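Local coordinates for protein AimR transcriptional regulator (Bacillus phage phi3T, PDB 5ZVV) that activates transcription of the phage aimX locus as a homodimer, and is switched to an inactive monomer by the arbitrium peptide in the lysis-lysogeny decision, at residues S288-I291 with K292-Q295; D315-S319 with R320-E324; K341-Y344 with Y345-I348; R349-K352 with K353-D356; A372-E375 with L376-I380. One frame throughout, in Å; residues are numbered along the deposited sequence.

Contact 1: S288-I291 with K292-Q295; sequences SDNI and KYLQ
Asn290 OD1 is gripped by two backbone N-H groups: it accepts from Lys292 N at 2.7 Å and, more weakly, from Tyr293 N at 3.4 Å. This makes Asn290 the N-cap of helix 291-304, its carboxamide taking up amides of the first turn that have no preceding helical carbonyl. The side chain reaches them because CG stands anti to the backbone N (chi1 -179°), which carries OD1 forward beside the chain. In that pose the amide also lies over one face of the Tyr293 ring, stacked with the planes 29° apart and OD1 displaced toward the rim. Asn290 CB meets the same ring at Tyr293 CD2. Ser288 OG approaches that ring from its edge, in plane, and accepts from Asn290 N at 3.0 Å, an ST turn whose bond holds the backbone N of the capping residue. Regular helical bonding then begins with Leu294 N to Asn290 O at 2.9 Å, followed by Gln295 N to Ile291 O.

Leu294 folds back under the incoming loop, between it and helix 307-318. Gln295 runs alongside Ile291, and its NE2 is bonded to Gln322 OE1 and Glu326 O, tying this helix to the loop residue Gln322 and to helix 324-338. At the loop side, Leu294 CD1 rests 3.4 Å from Asp289 O, while Leu294 CD2 meets Ser288 O at the same distance.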
# COMPACT_ATOMS: atom_id res chain seq x y z
N SER A 288 12.69 1.11 32.59
CA SER A 288 11.78 0.85 31.49
C SER A 288 11.98 -0.59 31.02
O SER A 288 13.09 -1.11 31.05
CB SER A 288 12.01 1.83 30.34
OG SER A 288 11.12 1.58 29.26
N ASP A 289 10.88 -1.22 30.62
CA ASP A 289 10.94 -2.46 29.85
C ASP A 289 10.37 -2.26 28.45
O ASP A 289 10.05 -3.24 27.77
CB ASP A 289 10.25 -3.61 30.58
CG ASP A 289 8.79 -3.34 30.88
OD1 ASP A 289 8.32 -2.21 30.65
OD2 ASP A 289 8.11 -4.27 31.36
N ASN A 290 10.21 -1.01 28.03
CA ASN A 290 9.91 -0.71 26.64
C ASN A 290 10.98 -1.33 25.74
O ASN A 290 12.17 -1.29 26.05
CB ASN A 290 9.87 0.81 26.43
CG ASN A 290 9.55 1.21 25.00
OD1 ASN A 290 10.39 1.07 24.11
ND2 ASN A 290 8.35 1.73 24.79
N ILE A 291 10.54 -1.92 24.63
CA ILE A 291 11.46 -2.63 23.75
C ILE A 291 12.57 -1.70 23.27
O ILE A 291 13.75 -2.05 23.29
CB ILE A 291 10.71 -3.26 22.56
CG1 ILE A 291 9.81 -4.40 23.04
CG2 ILE A 291 11.69 -3.76 21.50
CD1 ILE A 291 8.97 -5.01 21.93
N LYS A 292 12.20 -0.49 22.83
CA LYS A 292 13.21 0.39 22.25
C LYS A 292 14.22 0.85 23.29
O LYS A 292 15.43 0.86 23.03
CB LYS A 292 12.55 1.60 21.58
CG LYS A 292 13.56 2.50 20.87
CD LYS A 292 12.91 3.70 20.20
CE LYS A 292 13.96 4.55 19.50
NZ LYS A 292 13.38 5.79 18.91
N TYR A 293 13.75 1.24 24.48
CA TYR A 293 14.67 1.75 25.49
C TYR A 293 15.52 0.63 26.07
O TYR A 293 16.68 0.86 26.44
CB TYR A 293 13.89 2.48 26.59
CG TYR A 293 13.02 3.58 26.03
CD1 TYR A 293 13.43 4.32 24.93
CD2 TYR A 293 11.77 3.86 26.58
CE1 TYR A 293 12.64 5.32 24.40
CE2 TYR A 293 10.97 4.85 26.06
CZ TYR A 293 11.41 5.58 24.97
OH TYR A 293 10.61 6.57 24.45
N LEU A 294 14.98 -0.59 26.15
CA LEU A 294 15.79 -1.75 26.49
C LEU A 294 16.88 -1.97 25.44
O LEU A 294 18.03 -2.26 25.78
CB LEU A 294 14.91 -2.99 26.61
CG LEU A 294 14.11 -3.14 27.91
CD1 LEU A 294 13.26 -4.40 27.86
CD2 LEU A 294 15.06 -3.16 29.10
N GLN A 295 16.52 -1.84 24.15
CA GLN A 295 17.50 -1.97 23.08
C GLN A 295 18.61 -0.93 23.22
O GLN A 295 19.79 -1.24 23.05
CB GLN A 295 16.83 -1.82 21.72
CG GLN A 295 16.05 -3.03 21.26
CD GLN A 295 15.64 -2.90 19.80
OE1 GLN A 295 15.86 -1.86 19.18
NE2 GLN A 295 15.04 -3.96 19.26

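Contact 2: D315-S319 with R320-E324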
# COMPACT_ATOMS: atom_id res chain seq x y z
N ASP A 315 18.32 -11.33 25.33
CA ASP A 315 17.63 -12.59 25.58
C ASP A 315 16.20 -12.34 26.04
O ASP A 315 15.27 -13.05 25.63
CB ASP A 315 18.38 -13.42 26.62
CG ASP A 315 19.67 -14.01 26.09
OD1 ASP A 315 19.93 -13.88 24.87
OD2 ASP A 315 20.43 -14.59 26.89
N GLU A 316 16.00 -11.35 26.91
CA GLU A 316 14.64 -10.97 27.29
C GLU A 316 13.86 -10.44 26.10
O GLU A 316 12.65 -10.67 26.00
CB GLU A 316 14.68 -9.93 28.42
CG GLU A 316 13.39 -9.83 29.23
CD GLU A 316 12.31 -9.00 28.56
OE1 GLU A 316 12.65 -8.13 27.73
OE2 GLU A 316 11.12 -9.23 28.86
N LEU A 317 14.54 -9.74 25.18
CA LEU A 317 13.85 -9.17 24.03
C LEU A 317 13.42 -10.23 23.03
O LEU A 317 12.42 -10.05 22.32
CB LEU A 317 14.74 -8.13 23.35
CG LEU A 317 14.89 -6.80 24.09
CD1 LEU A 317 15.95 -5.93 23.44
CD2 LEU A 317 13.55 -6.07 24.13
N SER A 318 14.16 -11.34 22.94
CA SER A 318 13.82 -12.38 21.97
C SER A 318 12.44 -12.98 22.24
O SER A 318 11.78 -13.45 21.30
CB SER A 318 14.87 -13.49 21.99
OG SER A 318 14.75 -14.28 23.16
N SER A 319 11.99 -12.96 23.49
CA SER A 319 10.65 -13.43 23.83
C SER A 319 9.59 -12.34 23.71
O SER A 319 8.40 -12.65 23.76
CB SER A 319 10.63 -14.01 25.25
OG SER A 319 10.94 -13.02 26.21
N ARG A 320 9.99 -11.08 23.55
CA ARG A 320 9.05 -9.99 23.36
C ARG A 320 8.59 -9.94 21.91
O ARG A 320 9.21 -10.51 21.01
CB ARG A 320 9.67 -8.66 23.77
CG ARG A 320 10.22 -8.62 25.18
CD ARG A 320 9.11 -8.51 26.21
NE ARG A 320 8.35 -7.27 26.08
CZ ARG A 320 8.70 -6.11 26.62
NH1 ARG A 320 9.82 -6.02 27.33
NH2 ARG A 320 7.95 -5.03 26.45
N ASP A 321 7.49 -9.22 21.69
CA ASP A 321 6.91 -9.09 20.36
C ASP A 321 7.51 -7.87 19.66
O ASP A 321 6.88 -6.83 19.47
CB ASP A 321 5.39 -8.99 20.45
CG ASP A 321 4.71 -9.05 19.10
OD1 ASP A 321 5.40 -9.34 18.10
OD2 ASP A 321 3.49 -8.79 19.04
N GLN A 322 8.78 -8.02 19.26
CA GLN A 322 9.46 -6.99 18.48
C GLN A 322 8.96 -7.00 17.04
O GLN A 322 8.82 -8.07 16.43
CB GLN A 322 10.97 -7.23 18.50
CG GLN A 322 11.60 -7.26 19.88
CD GLN A 322 13.11 -7.37 19.83
OE1 GLN A 322 13.82 -6.37 19.95
NE2 GLN A 322 13.62 -8.59 19.64
N ASP A 323 8.69 -5.82 16.49
CA ASP A 323 8.32 -5.74 15.09
C ASP A 323 9.58 -5.81 14.22
O ASP A 323 10.70 -5.94 14.72
CB ASP A 323 7.47 -4.50 14.81
CG ASP A 323 8.24 -3.18 14.96
OD1 ASP A 323 9.48 -3.18 15.10
OD2 ASP A 323 7.58 -2.12 14.94
N GLU A 324 9.39 -5.71 12.90
CA GLU A 324 10.49 -6.00 11.99
C GLU A 324 11.59 -4.93 12.05
O GLU A 324 12.78 -5.26 11.98
CB GLU A 324 9.95 -6.16 10.57
CG GLU A 324 8.91 -7.27 10.46
CD GLU A 324 8.26 -7.33 9.10
OE1 GLU A 324 8.52 -8.30 8.35
OE2 GLU A 324 7.49 -6.40 8.77
O HOH W 1 8.87 -13.39 20.81
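The contact is the turn that leaves helix 307-318 and leads into helix 324-338, where the chain changes direction between neighbouring helices. Glu316 and Arg320 meet on one side of it. Arg320 is bent at chi2 and chi3 and folds back across the acidic side chain, so that Glu316 OE1 sits in the plane of the guanidinium at its edge, 3.6 Å from Arg320 NH1, a salt bridge of modest closeness. The carboxylate and guanidinium planes are turned 65° apart, and the aliphatic part of Arg320 packs against the acid as well, with Arg320 CD 3.4 Å from Glu316 OE2. The same Arg320 NH1 has a second, hydrogen-bonded partner in Asp289 O.

In this all-helical protein, whose family belongs to the TPR clan, such connections between consecutive helices recur, and here serine hydroxyls bond to backbone carbonyls three residues back. Ser319 OG, placed between its own N and carbonyl carbon (chi1 63°), donates to Glu316 O at 2.9 Å, and Ser318 OG does the same to Asp315 O at 2.8 Å. Arg320 N bonds to Leu317 O at 2.9 Å from above the carbonyl plane. A water donates to both Ser318 O and Arg320 O, joining the two across the turn, and Asp321 then forms the centre of an inverse gamma turn.

On the inner side Gln322 crosses Leu317 at about a right angle, its NE2 lying 3.9 Å from Leu317 CB. Gln322 OE1 accepts from Gln295 NE2 of helix 291-304. Asp323 OD1 caps Glu326 N at the start of helix 324-338.

Contact 3: K341-Y344 with Y345-I348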
# COMPACT_ATOMS: atom_id res chain seq x y z
N LYS A 341 28.79 -12.09 10.64
CA LYS A 341 28.18 -11.34 9.55
C LYS A 341 26.72 -11.72 9.32
O LYS A 341 25.95 -10.91 8.79
CB LYS A 341 28.98 -11.54 8.26
CG LYS A 341 30.35 -10.86 8.26
CD LYS A 341 31.09 -11.11 6.95
CE LYS A 341 32.40 -10.36 6.90
NZ LYS A 341 33.14 -10.62 5.63
N THR A 342 26.32 -12.93 9.71
CA THR A 342 24.94 -13.35 9.49
C THR A 342 23.96 -12.50 10.30
O THR A 342 22.83 -12.29 9.86
CB THR A 342 24.77 -14.83 9.84
OG1 THR A 342 23.39 -15.20 9.68
CG2 THR A 342 25.18 -15.11 11.27
N ASP A 343 24.38 -12.01 11.46
CA ASP A 343 23.52 -11.13 12.24
C ASP A 343 23.30 -9.80 11.53
O ASP A 343 22.18 -9.26 11.54
CB ASP A 343 24.11 -10.91 13.63
CG ASP A 343 24.04 -12.15 14.50
OD1 ASP A 343 23.04 -12.89 14.38
OD2 ASP A 343 24.97 -12.37 15.30
N TYR A 344 24.35 -9.27 10.90
CA TYR A 344 24.18 -8.06 10.10
C TYR A 344 23.34 -8.33 8.85
O TYR A 344 22.59 -7.45 8.42
CB TYR A 344 25.55 -7.50 9.72
CG TYR A 344 26.38 -7.07 10.92
CD1 TYR A 344 25.86 -6.18 11.85
CD2 TYR A 344 27.66 -7.57 11.12
CE1 TYR A 344 26.61 -5.79 12.95
CE2 TYR A 344 28.41 -7.19 12.22
CZ TYR A 344 27.88 -6.30 13.13
OH TYR A 344 28.62 -5.91 14.22
N TYR A 345 23.45 -9.53 8.28
CA TYR A 345 22.59 -9.90 7.16
C TYR A 345 21.12 -9.91 7.58
O TYR A 345 20.26 -9.37 6.88
CB TYR A 345 23.00 -11.26 6.60
CG TYR A 345 24.42 -11.34 6.10
CD1 TYR A 345 25.10 -10.20 5.68
CD2 TYR A 345 25.09 -12.56 6.04
CE1 TYR A 345 26.40 -10.27 5.22
CE2 TYR A 345 26.40 -12.64 5.59
CZ TYR A 345 27.04 -11.49 5.18
OH TYR A 345 28.34 -11.57 4.72
N LYS A 346 20.83 -10.52 8.73
CA LYS A 346 19.45 -10.55 9.21
C LYS A 346 18.94 -9.16 9.55
O LYS A 346 17.79 -8.82 9.26
CB LYS A 346 19.34 -11.48 10.42
CG LYS A 346 19.61 -12.95 10.10
CD LYS A 346 19.05 -13.88 11.17
CE LYS A 346 20.10 -14.24 12.21
NZ LYS A 346 21.18 -15.09 11.64
N SER A 347 19.80 -8.33 10.17
CA SER A 347 19.45 -6.94 10.41
C SER A 347 19.06 -6.25 9.11
O SER A 347 18.05 -5.53 9.04
CB SER A 347 20.61 -6.21 11.08
OG SER A 347 20.44 -4.81 11.03
N ILE A 348 19.85 -6.46 8.05
CA ILE A 348 19.54 -5.87 6.75
C ILE A 348 18.19 -6.37 6.25
O ILE A 348 17.37 -5.59 5.76
CB ILE A 348 20.66 -6.18 5.74
CG1 ILE A 348 21.93 -5.42 6.10
CG2 ILE A 348 20.21 -5.84 4.32
CD1 ILE A 348 23.13 -5.83 5.29
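Four successive i to i+4 backbone bonds, from Tyr345 N to Lys341 O through Ile348 N to Tyr344 O, each 2.9 Å long, give this part of helix 341-353 a regular alpha-helical course. Tyr345 turns back along this backbone. With CG anti to its carbonyl carbon (chi1 -60°), the ring is laid over the preceding turn, and Lys341 O stands 3.1 Å above its plane, over the centre of the face. The carbonyl oxygen that accepts from Tyr345 N is thus also roofed by the ring of the same residue. At the far end of the ring, Lys341 CB comes within 3.6 Å of Tyr345 CZ, and Lys341 CD is equally near Tyr345 OH, before the extended lysine carries its amine away.

One position further along, Lys346 curls back, bent at chi3 and chi4, and runs alongside Thr342. Its NZ donates to Thr342 OG1 at 3.0 Å. The hydroxyl is available there because OG1 lies anti to the threonine N (chi1 177°). Asp343 OD1 adds a long salt bridge, 4.0 Å from Lys346 NZ, while Asp343 OD2 is hydrogen-bonded to Ser338 OG in the preceding helix. One amine thus meets both Thr342 and, more distantly, Asp343.

Tyr344 and Ser347 pack between helices 324-338 and 361-369, and Ser347 OG bonds to Gly328 O, while Tyr345 packs on Leu379 of the second subunit and its OH makes a weak hydrogen bond to Glu375 of that subunit. The arrangement is that of one helix packed in the helical array of a TPR-clan protein, with one flank given to the homodimer interface.

Contact 4: R349-K352 with K353-D356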
# COMPACT_ATOMS: atom_id res chain seq x y z
N ARG A 349 17.93 -7.67 6.39
CA ARG A 349 16.67 -8.23 5.89
C ARG A 349 15.47 -7.64 6.63
O ARG A 349 14.42 -7.41 6.03
CB ARG A 349 16.68 -9.75 6.00
CG ARG A 349 17.64 -10.42 5.03
CD ARG A 349 17.64 -11.93 5.18
NE ARG A 349 18.61 -12.56 4.28
CZ ARG A 349 18.34 -12.91 3.03
NH1 ARG A 349 17.13 -12.71 2.52
NH2 ARG A 349 19.29 -13.47 2.28
N TYR A 350 15.62 -7.37 7.92
CA TYR A 350 14.50 -6.81 8.66
C TYR A 350 14.32 -5.32 8.38
O TYR A 350 13.18 -4.84 8.32
CB TYR A 350 14.67 -7.07 10.16
CG TYR A 350 14.24 -8.47 10.54
CD1 TYR A 350 12.90 -8.83 10.52
CD2 TYR A 350 15.18 -9.43 10.91
CE1 TYR A 350 12.50 -10.11 10.86
CE2 TYR A 350 14.79 -10.71 11.26
CZ TYR A 350 13.45 -11.04 11.23
OH TYR A 350 13.05 -12.32 11.58
N PHE A 351 15.41 -4.58 8.20
CA PHE A 351 15.28 -3.19 7.75
C PHE A 351 14.64 -3.11 6.37
O PHE A 351 13.92 -2.15 6.08
CB PHE A 351 16.64 -2.50 7.76
CG PHE A 351 17.06 -2.00 9.11
CD1 PHE A 351 16.20 -1.24 9.87
CD2 PHE A 351 18.32 -2.30 9.62
CE1 PHE A 351 16.57 -0.78 11.12
CE2 PHE A 351 18.70 -1.84 10.86
CZ PHE A 351 17.83 -1.08 11.61
N LYS A 352 14.91 -4.10 5.51
CA LYS A 352 14.25 -4.14 4.21
C LYS A 352 12.77 -4.45 4.35
O LYS A 352 11.93 -3.80 3.72
CB LYS A 352 14.93 -5.19 3.32
CG LYS A 352 16.26 -4.75 2.75
CD LYS A 352 16.06 -3.76 1.61
CE LYS A 352 17.35 -3.58 0.83
NZ LYS A 352 17.16 -2.75 -0.39
N LYS A 353 12.43 -5.44 5.19
CA LYS A 353 11.03 -5.81 5.36
C LYS A 353 10.21 -4.68 5.95
O LYS A 353 9.00 -4.58 5.68
CB LYS A 353 10.91 -7.06 6.23
CG LYS A 353 11.26 -8.36 5.52
CD LYS A 353 11.00 -9.55 6.44
CE LYS A 353 11.35 -10.87 5.76
NZ LYS A 353 11.10 -12.03 6.67
N SER A 354 10.83 -3.82 6.76
CA SER A 354 10.14 -2.68 7.34
C SER A 354 10.26 -1.43 6.49
O SER A 354 9.84 -0.35 6.92
CB SER A 354 10.67 -2.40 8.75
OG SER A 354 12.06 -2.11 8.74
N ASP A 355 10.84 -1.54 5.29
CA ASP A 355 10.91 -0.43 4.33
C ASP A 355 11.65 0.76 4.93
O ASP A 355 11.27 1.92 4.72
CB ASP A 355 9.51 -0.03 3.85
CG ASP A 355 9.53 0.76 2.56
OD1 ASP A 355 10.61 0.89 1.95
OD2 ASP A 355 8.46 1.26 2.16
N ASP A 356 12.70 0.48 5.69
CA ASP A 356 13.51 1.51 6.34
C ASP A 356 14.77 1.71 5.50
O ASP A 356 15.69 0.89 5.54
CB ASP A 356 13.84 1.10 7.78
CG ASP A 356 14.43 2.24 8.60
OD1 ASP A 356 15.05 3.15 8.01
OD2 ASP A 356 14.28 2.21 9.84
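A Schellman motif ends helix 341-353. Asp356 N reaches back to Phe351 O at 2.9 Å, nearly in line with the carbonyl bond, and Asp355 N bonds to Lys352 O at 3.0 Å from above the carbonyl plane. Asp355 is the C-prime residue, and its positive phi of 59° reverses the chain so that both amides can turn back onto the carbonyls of Phe351 and Lys352. Before the turn, Lys353 N and Ser354 N still make the ordinary bonds to Arg349 O and Tyr350 O.

Ser354 adds its side chain to this ending. A chi1 of 61° swings the hydroxyl back over the helix end, where Ser354 OG lies 3.0 Å from Tyr350 O and 3.2 Å from Phe351 O. The amide of Asn325, on helix 324-338, bonds through ND2 to both Ser354 OG and Asp356 OD2, joining the helix end to its neighbour. Asp356 OD1 meanwhile receives Tyr358 N and Phe359 N, so the carboxylate also ties the turn to the chain that follows.

On the helix itself, Lys352 packs on Ile382 of the second subunit, which brings this last part of helix 341-353 to the homodimer interface, while the Phe351 ring meets Phe329 edge-to-face within its own chain. Beside the Asp356 side chain Phe351 runs in the same direction, with ring and carboxylate planes 81° apart. The phenyl ring touches the aspartate through Phe351 CD1, which is 3.9 Å from Asp356 CB.

Contact 5: A372-E375 with L376-I380; sequences ADLE and LLNLI
Residues 372-373 come in as an extended arm and 374-380 wind into the last helix of the chain, whose first bond across the contact, Leu377 N to Asp373 O, is 3.0 Å long and nearly straight at 163°. Asn378 N to Leu374 O and Leu379 N to Glu375 O carry the same spacing onward. Asp373 is the N-cap. With chi1 at -168° its carboxylate swings over the first turn, where OD1 accepts from Glu375 N at 3.2 Å. The amide meets that oxygen from above the carboxylate plane.

The other carboxylate oxygen is turned toward a hydrocarbon: Asp373 OD2 lies 3.7 Å from Leu376 CG, and the aspartate CB touches the same leucine as the two side chains pass at a slant. On a different side of the helix, Ala372 CB packs against Leu377, 3.7 Å from Leu377 CD1, which closes the incoming arm onto the first turn. Leu377 itself also rests on Leu364 and Glu368 of helix 361-369. Asn378 leans over Leu374, its ND2 3.9 Å from Leu374 CG.

Leu376 and Ile380 each pack on their counterpart in the second subunit. An acid at the N-terminus of the helix would be expected to interact favourably with the helix dipole, while the leucines and isoleucine that follow present an apolar surface. Polar bonds hold the start of the helix, and its side toward the second subunit is consistent with a mainly apolar interface.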
# COMPACT_ATOMS: atom_id res chain seq x y z
N ALA A 372 33.86 -5.20 3.40
CA ALA A 372 32.94 -5.59 2.34
C ALA A 372 33.07 -4.64 1.15
O ALA A 372 33.49 -3.49 1.29
CB ALA A 372 31.50 -5.60 2.85
N ASP A 373 32.71 -5.15 -0.02
CA ASP A 373 32.74 -4.35 -1.23
C ASP A 373 31.76 -3.19 -1.11
O ASP A 373 30.54 -3.40 -1.02
CB ASP A 373 32.40 -5.21 -2.45
CG ASP A 373 32.69 -4.51 -3.77
OD1 ASP A 373 32.96 -3.30 -3.76
OD2 ASP A 373 32.64 -5.19 -4.81
N LEU A 374 32.29 -1.96 -1.11
CA LEU A 374 31.46 -0.78 -0.89
C LEU A 374 30.42 -0.61 -1.98
O LEU A 374 29.34 -0.06 -1.72
CB LEU A 374 32.34 0.46 -0.78
CG LEU A 374 31.65 1.78 -0.43
CD1 LEU A 374 30.89 1.64 0.87
CD2 LEU A 374 32.67 2.91 -0.35
N GLU A 375 30.71 -1.06 -3.20
CA GLU A 375 29.73 -0.94 -4.28
C GLU A 375 28.56 -1.90 -4.07
O GLU A 375 27.40 -1.53 -4.26
CB GLU A 375 30.41 -1.19 -5.62
CG GLU A 375 31.24 -0.01 -6.11
CD GLU A 375 32.09 -0.36 -7.31
OE1 GLU A 375 32.80 -1.39 -7.26
OE2 GLU A 375 32.05 0.40 -8.30
N LEU A 376 28.85 -3.14 -3.67
CA LEU A 376 27.79 -4.08 -3.32
C LEU A 376 26.96 -3.56 -2.16
O LEU A 376 25.73 -3.67 -2.16
CB LEU A 376 28.37 -5.45 -3.00
CG LEU A 376 29.12 -6.15 -4.14
CD1 LEU A 376 29.44 -7.59 -3.77
CD2 LEU A 376 28.31 -6.09 -5.42
N LEU A 377 27.62 -2.97 -1.16
CA LEU A 377 26.89 -2.39 -0.03
C LEU A 377 25.99 -1.24 -0.49
O LEU A 377 24.86 -1.11 -0.02
CB LEU A 377 27.87 -1.91 1.04
CG LEU A 377 28.75 -2.98 1.67
CD1 LEU A 377 29.70 -2.35 2.68
CD2 LEU A 377 27.90 -4.06 2.33
N ASN A 378 26.49 -0.41 -1.41
CA ASN A 378 25.67 0.68 -1.93
C ASN A 378 24.48 0.15 -2.72
O ASN A 378 23.41 0.77 -2.73
CB ASN A 378 26.51 1.60 -2.81
CG ASN A 378 27.45 2.48 -1.99
OD1 ASN A 378 27.14 2.86 -0.87
ND2 ASN A 378 28.60 2.80 -2.57
N LEU A 379 24.64 -0.99 -3.39
CA LEU A 379 23.50 -1.60 -4.07
C LEU A 379 22.50 -2.18 -3.07
O LEU A 379 21.29 -2.16 -3.33
CB LEU A 379 23.97 -2.69 -5.03
CG LEU A 379 24.83 -2.22 -6.21
CD1 LEU A 379 25.34 -3.42 -7.01
CD2 LEU A 379 24.05 -1.27 -7.11
N ILE A 380 22.98 -2.68 -1.94
CA ILE A 380 22.07 -3.22 -0.92
C ILE A 380 21.25 -2.11 -0.29
O ILE A 380 20.07 -2.31 0.03
CB ILE A 380 22.87 -4.01 0.14
CG1 ILE A 380 23.57 -5.21 -0.50
CG2 ILE A 380 21.96 -4.48 1.26
CD1 ILE A 380 24.54 -5.90 0.42

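Overall arrangement
The five contacts follow one another along the C-terminal part of the all-helical chain. Contact 1 starts helix 291-304 and contact 2 leaves helix 307-318; their centres are about 10 Å apart and they are bonded through Gln295 with Gln322 and Asp289 with Arg320. Contacts 3 and 4, with centres about 12 Å apart, share helix 341-353, and Glu324 of contact 2 packs on Tyr350 and Lys353 of contact 4. Contact 5 lies on the last helix, its centre about 14 Å from that of contact 3, where Ile348 meets Ile380, and about 32 Å from that of contact 1. Contacts 3, 4 and 5 all touch the second subunit, placing this end of the helical array at the homodimer interface.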